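Local structure of putative alcohol dehydrogenase (4J6F) at residues 175-180 and 340-346; 183-188 and 348-352; 198-204 and 299-303; 290-294 and 321-325. The protein probably acts as an alcohol dehydrogenase of the medium-chain dehydrogenase/reductase family, passing hydride between alcohols and a nicotinamide cofactor. All blocks are in the same frame, centred on the assembly; numbering follows the deposited sequence.

Contact 1: residues 175-180 and 340-346; sequences VVATDL and VRYIEEK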
loop_
_atom_site.group_PDB
_atom_site.type_symbol
_atom_site.label_atom_id
_atom_site.label_comp_id
_atom_site.label_asym_id
_atom_site.label_seq_id
_atom_site.Cartn_x
_atom_site.Cartn_y
_atom_site.Cartn_z
ATOM N N VAL A 175 22.079 27.383 3.808
ATOM C CA VAL A 175 22.976 27.702 4.884
ATOM C C VAL A 175 22.353 27.105 6.133
ATOM O O VAL A 175 21.245 27.478 6.518
ATOM C CB VAL A 175 23.172 29.219 5.029
ATOM C CG1 VAL A 175 23.961 29.539 6.297
ATOM C CG2 VAL A 175 23.877 29.762 3.801
ATOM N N VAL A 176 23.060 26.165 6.748
ATOM C CA VAL A 176 22.559 25.477 7.923
ATOM C C VAL A 176 23.207 26.014 9.212
ATOM O O VAL A 176 24.431 25.998 9.362
ATOM C CB VAL A 176 22.773 23.960 7.782
ATOM C CG1 VAL A 176 22.029 23.207 8.870
ATOM C CG2 VAL A 176 22.288 23.493 6.420
ATOM N N ALA A 177 22.385 26.362 10.186
ATOM C CA ALA A 177 22.894 26.932 11.412
ATOM C C ALA A 177 23.391 25.812 12.298
ATOM O O ALA A 177 22.703 25.357 13.198
ATOM C CB ALA A 177 21.800 27.704 12.115
ATOM N N THR A 178 24.613 25.378 12.022
ATOM C CA THR A 178 25.238 24.260 12.740
ATOM C C THR A 178 26.755 24.330 12.741
ATOM O O THR A 178 27.369 24.912 11.850
ATOM C CB THR A 178 24.767 22.875 12.220
ATOM O OG1 THR A 178 25.466 21.844 12.921
ATOM C CG2 THR A 178 25.021 22.714 10.720
ATOM N N ASP A 179 27.347 23.707 13.748
ATOM C CA ASP A 179 28.791 23.720 13.960
ATOM C C ASP A 179 29.460 22.478 13.361
ATOM O O ASP A 179 30.643 22.230 13.580
ATOM C CB ASP A 179 29.087 23.818 15.466
ATOM C CG ASP A 179 28.169 22.914 16.306
ATOM O OD1 ASP A 179 26.945 23.194 16.393
ATOM O OD2 ASP A 179 28.665 21.918 16.874
ATOM N N LEU A 180 28.704 21.701 12.595
ATOM C CA LEU A 180 29.235 20.496 11.984
ATOM C C LEU A 180 30.208 20.774 10.846
ATOM O O LEU A 180 30.063 21.746 10.109
ATOM C CB LEU A 180 28.104 19.631 11.454
ATOM C CG LEU A 180 26.964 19.130 12.354
ATOM C CD1 LEU A 180 25.974 18.347 11.496
ATOM C CD2 LEU A 180 27.425 18.292 13.542
ATOM N N VAL A 340 16.459 19.906 7.628
ATOM C CA VAL A 340 17.328 21.014 8.031
ATOM C C VAL A 340 17.100 21.316 9.519
ATOM O O VAL A 340 18.052 21.341 10.305
ATOM C CB VAL A 340 17.140 22.275 7.143
ATOM C CG1 VAL A 340 17.894 23.476 7.708
ATOM C CG2 VAL A 340 17.623 21.995 5.729
ATOM N N ARG A 341 15.836 21.495 9.896
ATOM C CA ARG A 341 15.464 21.782 11.270
ATOM C C ARG A 341 16.022 20.735 12.252
ATOM O O ARG A 341 16.563 21.091 13.306
ATOM C CB ARG A 341 13.946 21.880 11.366
ATOM C CG ARG A 341 13.420 23.030 12.205
ATOM C CD ARG A 341 12.081 23.535 11.676
ATOM N NE ARG A 341 11.063 22.479 11.523
ATOM C CZ ARG A 341 10.417 22.204 10.385
ATOM N NH1 ARG A 341 10.664 22.907 9.281
ATOM N NH2 ARG A 341 9.520 21.228 10.351
ATOM N N TYR A 342 15.920 19.453 11.892
ATOM C CA TYR A 342 16.428 18.363 12.736
ATOM C C TYR A 342 17.933 18.456 12.949
ATOM O O TYR A 342 18.432 18.329 14.081
ATOM C CB TYR A 342 16.122 16.997 12.121
ATOM C CG TYR A 342 14.733 16.445 12.362
ATOM C CD1 TYR A 342 13.931 16.908 13.406
ATOM C CD2 TYR A 342 14.233 15.423 11.554
ATOM C CE1 TYR A 342 12.659 16.388 13.619
ATOM C CE2 TYR A 342 12.966 14.890 11.764
ATOM C CZ TYR A 342 12.186 15.378 12.797
ATOM O OH TYR A 342 10.944 14.848 13.004
ATOM N N ILE A 343 18.651 18.644 11.845
ATOM C CA ILE A 343 20.090 18.861 11.887
ATOM C C ILE A 343 20.444 20.006 12.837
ATOM O O ILE A 343 21.334 19.851 13.685
ATOM C CB ILE A 343 20.664 19.135 10.489
ATOM C CG1 ILE A 343 20.644 17.853 9.641
ATOM C CG2 ILE A 343 22.078 19.673 10.611
ATOM C CD1 ILE A 343 20.666 18.082 8.139
ATOM N N GLU A 344 19.726 21.130 12.709
ATOM C CA GLU A 344 20.012 22.344 13.492
ATOM C C GLU A 344 19.743 22.173 14.969
ATOM O O GLU A 344 20.593 22.485 15.787
ATOM C CB GLU A 344 19.262 23.545 12.943
ATOM C CG GLU A 344 19.843 24.051 11.631
ATOM C CD GLU A 344 19.042 25.194 11.038
ATOM O OE1 GLU A 344 19.576 25.951 10.188
ATOM O OE2 GLU A 344 17.866 25.330 11.435
ATOM N N GLU A 345 18.570 21.642 15.304
ATOM C CA GLU A 345 18.197 21.352 16.697
ATOM C C GLU A 345 18.949 20.146 17.263
ATOM O O GLU A 345 18.722 19.758 18.403
ATOM C CB GLU A 345 16.688 21.107 16.803
ATOM C CG GLU A 345 15.817 22.293 16.412
ATOM C CD GLU A 345 14.388 21.897 16.048
ATOM O OE1 GLU A 345 13.995 20.720 16.243
ATOM O OE2 GLU A 345 13.646 22.772 15.557
ATOM N N LYS A 346 19.831 19.559 16.457
ATOM C CA LYS A 346 20.565 18.331 16.811
ATOM C C LYS A 346 19.687 17.152 17.285
ATOM O O LYS A 346 20.054 16.425 18.212
ATOM C CB LYS A 346 21.685 18.633 17.818
ATOM C CG LYS A 346 22.853 19.402 17.221
ATOM C CD LYS A 346 23.905 19.727 18.268
ATOM C CE LYS A 346 24.863 20.799 17.778
ATOM N NZ LYS A 346 25.726 20.343 16.647
#
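The final turn of helix 333-344, closed by a Schellman motif with K346 at positive phi, lies against the loop that follows strand 173-175, and the contact is carried chiefly by E344, K346 and I343, against V176, A177, L180 and D179. E344, extended beyond CG, reaches across to the loop and uses OE1 to accept from the backbone: A177 N is 2.8 Å from E344 OE1, with a nearly straight N-H...O angle of 170°. The donor meets this oxygen on the anti side of the carboxylate, somewhat out of its plane. A177 itself is the centre of an inverse gamma turn, so the carboxylate grips the loop at a tight bend. Next to this bond, V176 holds CG1 anti to its own backbone N (chi1 -169°), which turns that methyl to the helix; V176 CG1 reaches E344 CG at 3.6 Å and I343 CG2 at 3.9 Å.

Beyond the helix end, the chain of K346 kinks at chi4 (-67°) and crosses D179 at about a right angle. Its ammonium forms a salt bridge, with K346 NZ 3.1 Å from D179 OD1 on the syn side and a weaker bond to OD2. L180 N donates to T178 OG1 across an ST turn, which shapes the loop just where D179 presents its acid. L180 CD1 and I343 CG2, 4.2 Å apart, add an apolar touch.

Around the loop, V176 and I343 both rest on M135 of strand 133-140, while L185 of helix 182-185 touches T178, L180 and I343 together.

Contact 2: residues 183-188 and 348-352; sequences IELATF and IRPLV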
loop_
_atom_site.group_PDB
_atom_site.type_symbol
_atom_site.label_atom_id
_atom_site.label_comp_id
_atom_site.label_asym_id
_atom_site.label_seq_id
_atom_site.Cartn_x
_atom_site.Cartn_y
_atom_site.Cartn_z
ATOM N N ILE A 183 32.241 17.633 5.951
ATOM C CA ILE A 183 32.091 16.177 5.841
ATOM C C ILE A 183 30.873 15.645 6.613
ATOM O O ILE A 183 30.124 14.821 6.094
ATOM C CB ILE A 183 33.363 15.416 6.278
ATOM C CG1 ILE A 183 34.521 15.670 5.289
ATOM C CG2 ILE A 183 33.073 13.927 6.394
ATOM C CD1 ILE A 183 35.898 15.252 5.769
ATOM N N GLU A 184 30.671 16.130 7.838
ATOM C CA GLU A 184 29.580 15.665 8.689
ATOM C C GLU A 184 28.241 16.018 8.070
ATOM O O GLU A 184 27.315 15.208 8.035
ATOM C CB GLU A 184 29.703 16.261 10.095
ATOM C CG GLU A 184 30.922 15.746 10.860
ATOM C CD GLU A 184 30.997 16.226 12.301
ATOM O OE1 GLU A 184 31.285 15.374 13.172
ATOM O OE2 GLU A 184 30.784 17.434 12.571
ATOM N N LEU A 185 28.163 17.233 7.555
ATOM C CA LEU A 185 26.972 17.739 6.905
ATOM C C LEU A 185 26.631 16.980 5.623
ATOM O O LEU A 185 25.474 16.935 5.217
ATOM C CB LEU A 185 27.198 19.209 6.587
ATOM C CG LEU A 185 26.013 20.156 6.623
ATOM C CD1 LEU A 185 25.199 19.965 7.893
ATOM C CD2 LEU A 185 26.551 21.571 6.530
ATOM N N ALA A 186 27.635 16.386 4.984
ATOM C CA ALA A 186 27.437 15.680 3.713
ATOM C C ALA A 186 26.832 14.280 3.868
ATOM O O ALA A 186 26.701 13.532 2.895
ATOM C CB ALA A 186 28.748 15.602 2.955
ATOM N N THR A 187 26.469 13.912 5.088
ATOM C CA THR A 187 25.973 12.571 5.322
ATOM C C THR A 187 24.462 12.521 5.156
ATOM O O THR A 187 23.894 11.449 5.056
ATOM C CB THR A 187 26.381 12.037 6.721
ATOM O OG1 THR A 187 25.686 12.752 7.752
ATOM C CG2 THR A 187 27.874 12.177 6.946
ATOM N N PHE A 188 23.811 13.680 5.094
ATOM C CA PHE A 188 22.364 13.734 5.344
ATOM C C PHE A 188 21.397 13.644 4.161
ATOM O O PHE A 188 20.465 12.839 4.198
ATOM C CB PHE A 188 22.011 14.963 6.169
ATOM C CG PHE A 188 22.543 14.936 7.572
ATOM C CD1 PHE A 188 22.007 14.082 8.518
ATOM C CD2 PHE A 188 23.541 15.811 7.961
ATOM C CE1 PHE A 188 22.475 14.086 9.822
ATOM C CE2 PHE A 188 24.014 15.821 9.263
ATOM C CZ PHE A 188 23.478 14.959 10.200
ATOM N N ILE A 348 18.942 14.766 15.206
ATOM C CA ILE A 348 19.703 13.666 14.591
ATOM C C ILE A 348 21.186 14.046 14.535
ATOM O O ILE A 348 21.519 15.224 14.672
ATOM C CB ILE A 348 19.207 13.302 13.175
ATOM C CG1 ILE A 348 19.265 14.526 12.248
ATOM C CG2 ILE A 348 17.824 12.679 13.249
ATOM C CD1 ILE A 348 18.813 14.276 10.823
ATOM N N ARG A 349 22.065 13.062 14.343
ATOM C CA ARG A 349 23.509 13.320 14.294
ATOM C C ARG A 349 24.220 12.657 13.091
ATOM O O ARG A 349 23.763 11.629 12.577
ATOM C CB ARG A 349 24.174 12.962 15.636
ATOM C CG ARG A 349 24.095 11.495 16.041
ATOM C CD ARG A 349 24.824 11.244 17.353
ATOM N NE ARG A 349 24.829 9.830 17.737
ATOM C CZ ARG A 349 25.793 8.962 17.420
ATOM N NH1 ARG A 349 26.833 9.355 16.689
ATOM N NH2 ARG A 349 25.722 7.691 17.819
ATOM N N PRO A 350 25.339 13.245 12.633
ATOM C CA PRO A 350 25.987 12.678 11.446
ATOM C C PRO A 350 26.664 11.350 11.750
ATOM O O PRO A 350 27.235 11.180 12.819
ATOM C CB PRO A 350 27.031 13.732 11.084
ATOM C CG PRO A 350 27.398 14.330 12.406
ATOM C CD PRO A 350 26.128 14.346 13.216
ATOM N N LEU A 351 26.598 10.418 10.810
ATOM C CA LEU A 351 27.242 9.125 10.973
ATOM C C LEU A 351 28.329 8.948 9.917
ATOM O O LEU A 351 28.069 8.499 8.799
ATOM C CB LEU A 351 26.198 8.016 10.880
ATOM C CG LEU A 351 25.019 8.194 11.834
ATOM C CD1 LEU A 351 23.895 7.225 11.514
ATOM C CD2 LEU A 351 25.498 8.047 13.277
ATOM N N VAL A 352 29.556 9.319 10.249
ATOM C CA VAL A 352 30.605 9.209 9.247
ATOM C C VAL A 352 31.272 7.840 9.322
ATOM O O VAL A 352 31.983 7.540 10.281
ATOM C CB VAL A 352 31.631 10.351 9.340
ATOM C CG1 VAL A 352 32.715 10.167 8.295
ATOM C CG2 VAL A 352 30.936 11.682 9.128
HETATM O O HOH W 1 24.554 10.414 9.223
#
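P350 fits against the last turn of helix 182-185, between the side chain of E184 and the ring of F188. Its ring carbons lie along the helix: P350 CG is 3.8 Å from E184 CB, and P350 CB is 3.4 Å from E184 O. That same carbonyl accepts from T187 OG1 at 3.0 Å, the hydroxyl lying close to the direction in which the C=O points. T187 reaches it because chi1 (69°) places OG1 between its backbone N and carbonyl carbon, leaving CG2 to face the other segment. There T187 CG2 meets V352 CG2 at 3.8 Å, and I183 CG2 comes to the same valine methyl, so one branch of V352 serves two side chains.

T187 OG1 also sits over the centre of one face of the F188 ring, and it accepts from a water that in turn accepts a hydrogen bond from L351 N, 2.6 Å from the water oxygen; a single solvent molecule thus bridges the two segments. F188 points its far end to the second segment: CZ comes within 3.5 Å of P350 N, while the carbonyl carbon of R349 lies at the ring edge. I348, its chain beyond CG1 fully extended (chi2 179°), slides past the ring in the opposite direction and brings CD1 to 3.8 Å from F188 CE1.

The polar end of E184 turns back to T181 N. Around the contact lie I343 of helix 333-344 and Y192, edge-to-face with F188, L226 of helix 218-229 against I348, and V378 of strand 376-380 against I183 and T187.

Contact 3: residues 198-204 and 299-303; sequences MLERARL and RYTTA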
loop_
_atom_site.group_PDB
_atom_site.type_symbol
_atom_site.label_atom_id
_atom_site.label_comp_id
_atom_site.label_asym_id
_atom_site.label_seq_id
_atom_site.Cartn_x
_atom_site.Cartn_y
_atom_site.Cartn_z
HETATM N N MSE A 198 9.341 8.399 3.875
HETATM C CA MSE A 198 8.866 7.055 4.209
HETATM C C MSE A 198 8.080 7.133 5.482
HETATM O O MSE A 198 6.962 6.630 5.542
HETATM C CB MSE A 198 10.033 6.086 4.353
HETATM C CG MSE A 198 10.553 5.593 3.006
HETATM SE SE MSE A 198 12.124 4.422 3.298
HETATM C CE MSE A 198 11.262 2.863 4.133
ATOM N N LEU A 199 8.638 7.795 6.495
ATOM C CA LEU A 199 7.982 7.904 7.797
ATOM C C LEU A 199 6.720 8.758 7.746
ATOM O O LEU A 199 5.801 8.567 8.545
ATOM C CB LEU A 199 8.949 8.427 8.866
ATOM C CG LEU A 199 10.103 7.470 9.191
ATOM C CD1 LEU A 199 10.978 8.015 10.303
ATOM C CD2 LEU A 199 9.609 6.071 9.536
ATOM N N GLU A 200 6.681 9.686 6.794
ATOM C CA GLU A 200 5.534 10.555 6.594
ATOM C C GLU A 200 4.407 9.811 5.844
ATOM O O GLU A 200 3.212 9.970 6.150
ATOM C CB GLU A 200 5.988 11.819 5.852
ATOM C CG GLU A 200 5.019 12.996 5.910
ATOM C CD GLU A 200 5.090 13.792 7.204
ATOM O OE1 GLU A 200 4.627 14.952 7.178
ATOM O OE2 GLU A 200 5.592 13.280 8.237
ATOM N N ARG A 201 4.800 8.980 4.879
ATOM C CA ARG A 201 3.845 8.221 4.069
ATOM C C ARG A 201 3.168 7.141 4.885
ATOM O O ARG A 201 2.001 6.836 4.684
ATOM C CB ARG A 201 4.544 7.597 2.864
ATOM C CG ARG A 201 4.888 8.585 1.760
ATOM C CD ARG A 201 3.660 8.997 0.963
ATOM N NE ARG A 201 2.971 7.816 0.469
ATOM C CZ ARG A 201 3.441 7.046 -0.507
ATOM N NH1 ARG A 201 4.592 7.349 -1.110
ATOM N NH2 ARG A 201 2.763 5.967 -0.871
ATOM N N ALA A 202 3.917 6.560 5.812
ATOM C CA ALA A 202 3.383 5.567 6.727
ATOM C C ALA A 202 2.685 6.200 7.934
ATOM O O ALA A 202 2.135 5.487 8.767
ATOM C CB ALA A 202 4.499 4.640 7.181
ATOM N N ARG A 203 2.726 7.532 8.039
ATOM C CA ARG A 203 2.111 8.266 9.156
ATOM C C ARG A 203 2.556 7.783 10.542
ATOM O O ARG A 203 1.723 7.661 11.450
ATOM C CB ARG A 203 0.595 8.180 9.062
ATOM C CG ARG A 203 -0.003 8.937 7.894
ATOM C CD ARG A 203 -1.465 8.578 7.682
ATOM N NE ARG A 203 -1.619 7.244 7.098
ATOM C CZ ARG A 203 -2.035 6.164 7.756
ATOM N NH1 ARG A 203 -2.139 5.012 7.118
ATOM N NH2 ARG A 203 -2.349 6.222 9.040
ATOM N N LEU A 204 3.850 7.508 10.705
ATOM C CA LEU A 204 4.366 6.992 11.962
ATOM C C LEU A 204 4.269 8.031 13.081
ATOM O O LEU A 204 4.796 9.128 12.959
ATOM C CB LEU A 204 5.801 6.516 11.796
ATOM C CG LEU A 204 6.565 6.086 13.050
ATOM C CD1 LEU A 204 5.932 4.862 13.700
ATOM C CD2 LEU A 204 8.039 5.830 12.745
ATOM N N ARG A 299 1.214 -0.743 8.596
ATOM C CA ARG A 299 1.700 -0.088 7.390
ATOM C C ARG A 299 3.133 -0.465 7.042
ATOM O O ARG A 299 4.007 -0.462 7.887
ATOM C CB ARG A 299 1.609 1.424 7.539
ATOM C CG ARG A 299 0.222 1.934 7.820
ATOM C CD ARG A 299 -0.006 2.076 9.299
ATOM N NE ARG A 299 0.669 3.246 9.830
ATOM C CZ ARG A 299 0.824 3.485 11.121
ATOM N NH1 ARG A 299 0.352 2.632 12.002
ATOM N NH2 ARG A 299 1.447 4.567 11.526
ATOM N N TYR A 300 3.349 -0.785 5.774
ATOM C CA TYR A 300 4.632 -1.199 5.277
ATOM C C TYR A 300 5.106 -0.060 4.392
ATOM O O TYR A 300 4.310 0.551 3.671
ATOM C CB TYR A 300 4.453 -2.497 4.471
ATOM C CG TYR A 300 5.649 -2.897 3.642
ATOM C CD1 TYR A 300 5.848 -2.353 2.364
ATOM C CD2 TYR A 300 6.588 -3.805 4.129
ATOM C CE1 TYR A 300 6.948 -2.697 1.602
ATOM C CE2 TYR A 300 7.693 -4.164 3.365
ATOM C CZ TYR A 300 7.872 -3.601 2.106
ATOM O OH TYR A 300 8.963 -3.943 1.335
ATOM N N THR A 301 6.392 0.236 4.438
ATOM C CA THR A 301 6.927 1.272 3.584
ATOM C C THR A 301 8.330 0.943 3.083
ATOM O O THR A 301 9.118 0.349 3.799
ATOM C CB THR A 301 6.887 2.631 4.284
ATOM O OG1 THR A 301 7.247 3.654 3.346
ATOM C CG2 THR A 301 7.823 2.654 5.486
ATOM N N THR A 302 8.633 1.311 1.841
ATOM C CA THR A 302 9.938 1.016 1.247
ATOM C C THR A 302 10.374 2.077 0.241
ATOM O O THR A 302 9.544 2.745 -0.373
ATOM C CB THR A 302 9.940 -0.368 0.562
ATOM O OG1 THR A 302 11.227 -0.632 -0.005
ATOM C CG2 THR A 302 8.913 -0.436 -0.547
ATOM N N ALA A 303 11.681 2.265 0.118
ATOM C CA ALA A 303 12.265 3.066 -0.950
ATOM C C ALA A 303 13.471 2.419 -1.626
ATOM O O ALA A 303 14.196 3.071 -2.352
ATOM C CB ALA A 303 12.614 4.453 -0.460
#
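Helix-on-sheet packing joins the end of helix 189-201 to strand 299-302 of the six-stranded parallel sheet, the Rossmann-type cofactor domain expected of this family, with R299, A202, T301 and M198 in the interface. The helix ends in a Schellman motif at R203, and R299 clasps the carbonyl of A202 that this turn presents. R299 NE lies 2.9 Å and R299 NH2 3.0 Å from A202 O, a side-on grip of two nitrogens on one oxygen. That oxygen stays within a few degrees of the guanidinium plane, and NE in turn lies in the carbonyl plane. Bends at chi2 (94°) and chi3 (76°) curl the arginine round to the helix end. R203 NH2 lies over one face of the R299 guanidinium, the two planes only 22° apart. The like charges have separate acids to offset them: R299 NH2 makes a salt bridge to E208, and R203 NH1 another to E324. A leucine in place of R299 would probably leave the buried A202 carbonyl without these two donors and E208 without its ionic mate.

Further along the strand the contact turns apolar. M198, modelled as selenomethionine, folds at chi3 and lays its terminal methyl beside the strand, with M198 CE 3.7 Å from T301 CG2, while M198 SE touches A303 CB at 3.8 Å. A202 CB also faces T301 CG2, at 4.2 Å.

M198 reaches V219 and I223 of helix 218-229 and A279 of strand 277-280, the strand beside 299-302. R201 NH2 donates to L323 O of the second subunit, placing this helix end at the subunit interface.

Contact 4: residues 290-294 and 321-325; sequences LLKIL and KQLEL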
loop_
_atom_site.group_PDB
_atom_site.type_symbol
_atom_site.label_atom_id
_atom_site.label_comp_id
_atom_site.label_asym_id
_atom_site.label_seq_id
_atom_site.Cartn_x
_atom_site.Cartn_y
_atom_site.Cartn_z
ATOM N N LEU A 290 7.969 -10.084 6.753
ATOM C CA LEU A 290 7.655 -8.780 7.285
ATOM C C LEU A 290 6.139 -8.551 7.323
ATOM O O LEU A 290 5.612 -8.040 8.315
ATOM C CB LEU A 290 8.338 -7.717 6.455
ATOM C CG LEU A 290 9.846 -7.724 6.578
ATOM C CD1 LEU A 290 10.420 -6.823 5.505
ATOM C CD2 LEU A 290 10.275 -7.262 7.959
ATOM N N LEU A 291 5.447 -8.944 6.249
ATOM C CA LEU A 291 3.981 -8.890 6.207
ATOM C C LEU A 291 3.340 -9.779 7.267
ATOM O O LEU A 291 2.249 -9.471 7.751
ATOM C CB LEU A 291 3.437 -9.272 4.829
ATOM C CG LEU A 291 3.889 -8.516 3.571
ATOM C CD1 LEU A 291 3.093 -9.026 2.376
ATOM C CD2 LEU A 291 3.760 -7.001 3.699
ATOM N N LYS A 292 4.007 -10.875 7.623
ATOM C CA LYS A 292 3.518 -11.753 8.686
ATOM C C LYS A 292 3.618 -11.079 10.056
ATOM O O LYS A 292 2.684 -11.139 10.858
ATOM C CB LYS A 292 4.280 -13.074 8.694
ATOM C CG LYS A 292 4.011 -13.973 7.497
ATOM C CD LYS A 292 4.866 -15.240 7.555
ATOM C CE LYS A 292 4.609 -16.047 8.825
ATOM N NZ LYS A 292 5.750 -16.927 9.185
ATOM N N ILE A 293 4.760 -10.436 10.299
ATOM C CA ILE A 293 5.087 -9.778 11.568
ATOM C C ILE A 293 4.222 -8.542 11.816
ATOM O O ILE A 293 3.797 -8.284 12.936
ATOM C CB ILE A 293 6.580 -9.394 11.590
ATOM C CG1 ILE A 293 7.438 -10.647 11.790
ATOM C CG2 ILE A 293 6.874 -8.363 12.668
ATOM C CD1 ILE A 293 8.846 -10.550 11.228
ATOM N N LEU A 294 3.976 -7.789 10.753
ATOM C CA LEU A 294 3.201 -6.570 10.799
ATOM C C LEU A 294 1.813 -6.819 11.405
ATOM O O LEU A 294 1.123 -7.771 11.020
ATOM C CB LEU A 294 3.088 -6.029 9.376
ATOM C CG LEU A 294 2.711 -4.570 9.172
ATOM C CD1 LEU A 294 3.516 -3.658 10.088
ATOM C CD2 LEU A 294 2.929 -4.200 7.713
ATOM N N LYS A 321 -5.423 -8.906 6.427
ATOM C CA LYS A 321 -4.802 -8.188 7.515
ATOM C C LYS A 321 -5.065 -6.680 7.478
ATOM O O LYS A 321 -4.589 -5.953 8.344
ATOM C CB LYS A 321 -3.309 -8.444 7.502
ATOM C CG LYS A 321 -2.875 -9.810 7.974
ATOM C CD LYS A 321 -1.801 -9.546 9.000
ATOM C CE LYS A 321 -0.731 -10.600 9.019
ATOM N NZ LYS A 321 0.341 -10.012 9.859
ATOM N N GLN A 322 -5.810 -6.209 6.481
ATOM C CA GLN A 322 -6.101 -4.775 6.318
ATOM C C GLN A 322 -4.844 -3.916 6.167
ATOM O O GLN A 322 -4.840 -2.772 6.634
ATOM C CB GLN A 322 -6.898 -4.220 7.511
ATOM C CG GLN A 322 -8.039 -5.071 8.031
ATOM C CD GLN A 322 -9.253 -5.053 7.126
ATOM O OE1 GLN A 322 -9.313 -4.291 6.165
ATOM N NE2 GLN A 322 -10.229 -5.899 7.428
ATOM N N LEU A 323 -3.796 -4.447 5.530
ATOM C CA LEU A 323 -2.487 -3.763 5.437
ATOM C C LEU A 323 -2.435 -2.625 4.424
ATOM O O LEU A 323 -3.249 -2.577 3.505
ATOM C CB LEU A 323 -1.361 -4.765 5.142
ATOM C CG LEU A 323 -1.161 -5.910 6.144
ATOM C CD1 LEU A 323 0.076 -6.735 5.826
ATOM C CD2 LEU A 323 -1.091 -5.389 7.579
ATOM N N GLU A 324 -1.494 -1.698 4.621
ATOM C CA GLU A 324 -1.112 -0.723 3.592
ATOM C C GLU A 324 0.340 -0.945 3.246
ATOM O O GLU A 324 1.187 -1.085 4.141
ATOM C CB GLU A 324 -1.223 0.708 4.086
ATOM C CG GLU A 324 -2.517 1.057 4.777
ATOM C CD GLU A 324 -2.479 2.439 5.400
ATOM O OE1 GLU A 324 -1.763 3.324 4.867
ATOM O OE2 GLU A 324 -3.172 2.644 6.425
ATOM N N LEU A 325 0.626 -0.957 1.951
ATOM C CA LEU A 325 1.997 -0.954 1.458
ATOM C C LEU A 325 2.247 0.372 0.781
ATOM O O LEU A 325 1.421 0.812 -0.021
ATOM C CB LEU A 325 2.183 -2.063 0.438
ATOM C CG LEU A 325 2.725 -3.385 0.949
ATOM C CD1 LEU A 325 1.869 -3.941 2.067
ATOM C CD2 LEU A 325 2.819 -4.355 -0.210
#
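K321 plugs the end of helix 287-293, its ammonium seated in a cup formed by the carbonyls of L291, K292 and L294. Bends at chi2 (-129°) and chi3 (-147°) carry the chain across to the helix end. K321 NZ lies 2.9 Å from L291 O, in that carbonyl's plane, and 2.6 Å from L294 O, almost in line with its C=O bond. The third bond, from K321 NZ to K292 O at 2.8 Å, arrives well above the carbonyl plane.

Beside this polar cup the leucines interlock loosely. L323 enters the groove between L291 and L294, one branch for each neighbour: L323 CD1 is 4.3 Å from L291 CD2, and L323 CD2 is 4.2 Å from L294 CD2. L294 and L323 slide past each other in opposite directions. L291 CD2 is shared, since it also meets L325 CD1 at 4.0 Å, the two side chains crossing at about a right angle.

The contact ties the helix to strand 324-327, outermost in this chain's parallel sheet, which continues antiparallel into the second subunit. An alanine in place of K321 would probably leave three carbonyl oxygens at the helix end without their common donor and open a gap in the cup. With an ammonium bound by three carbonyls beside packed leucine side chains, the cation faces the negative end of the helix dipole, which is likely to stabilise both the charge and the final turn.

In the fold
Contact 3 is the buried one, contacts 2 and 4 are partly buried, and contact 1 lies at the surface. Contacts 1 and 2 adjoin: I343 and L180 of the first pack on the F188 ring of the second, so helix 333-344 and the turns around helix 182-185 share one apolar patch. Contacts 3 and 4 belong to neighbouring strands of the parallel sheet, linked also by side-chain charge, and both touch the second subunit. In contacts 1, 3 and 4 a charged side chain binds backbone atoms, an acid taking an N-H in the first and a base holding helix-end carbonyls in the others, whereas contact 2 relies on apolar contacts and one water.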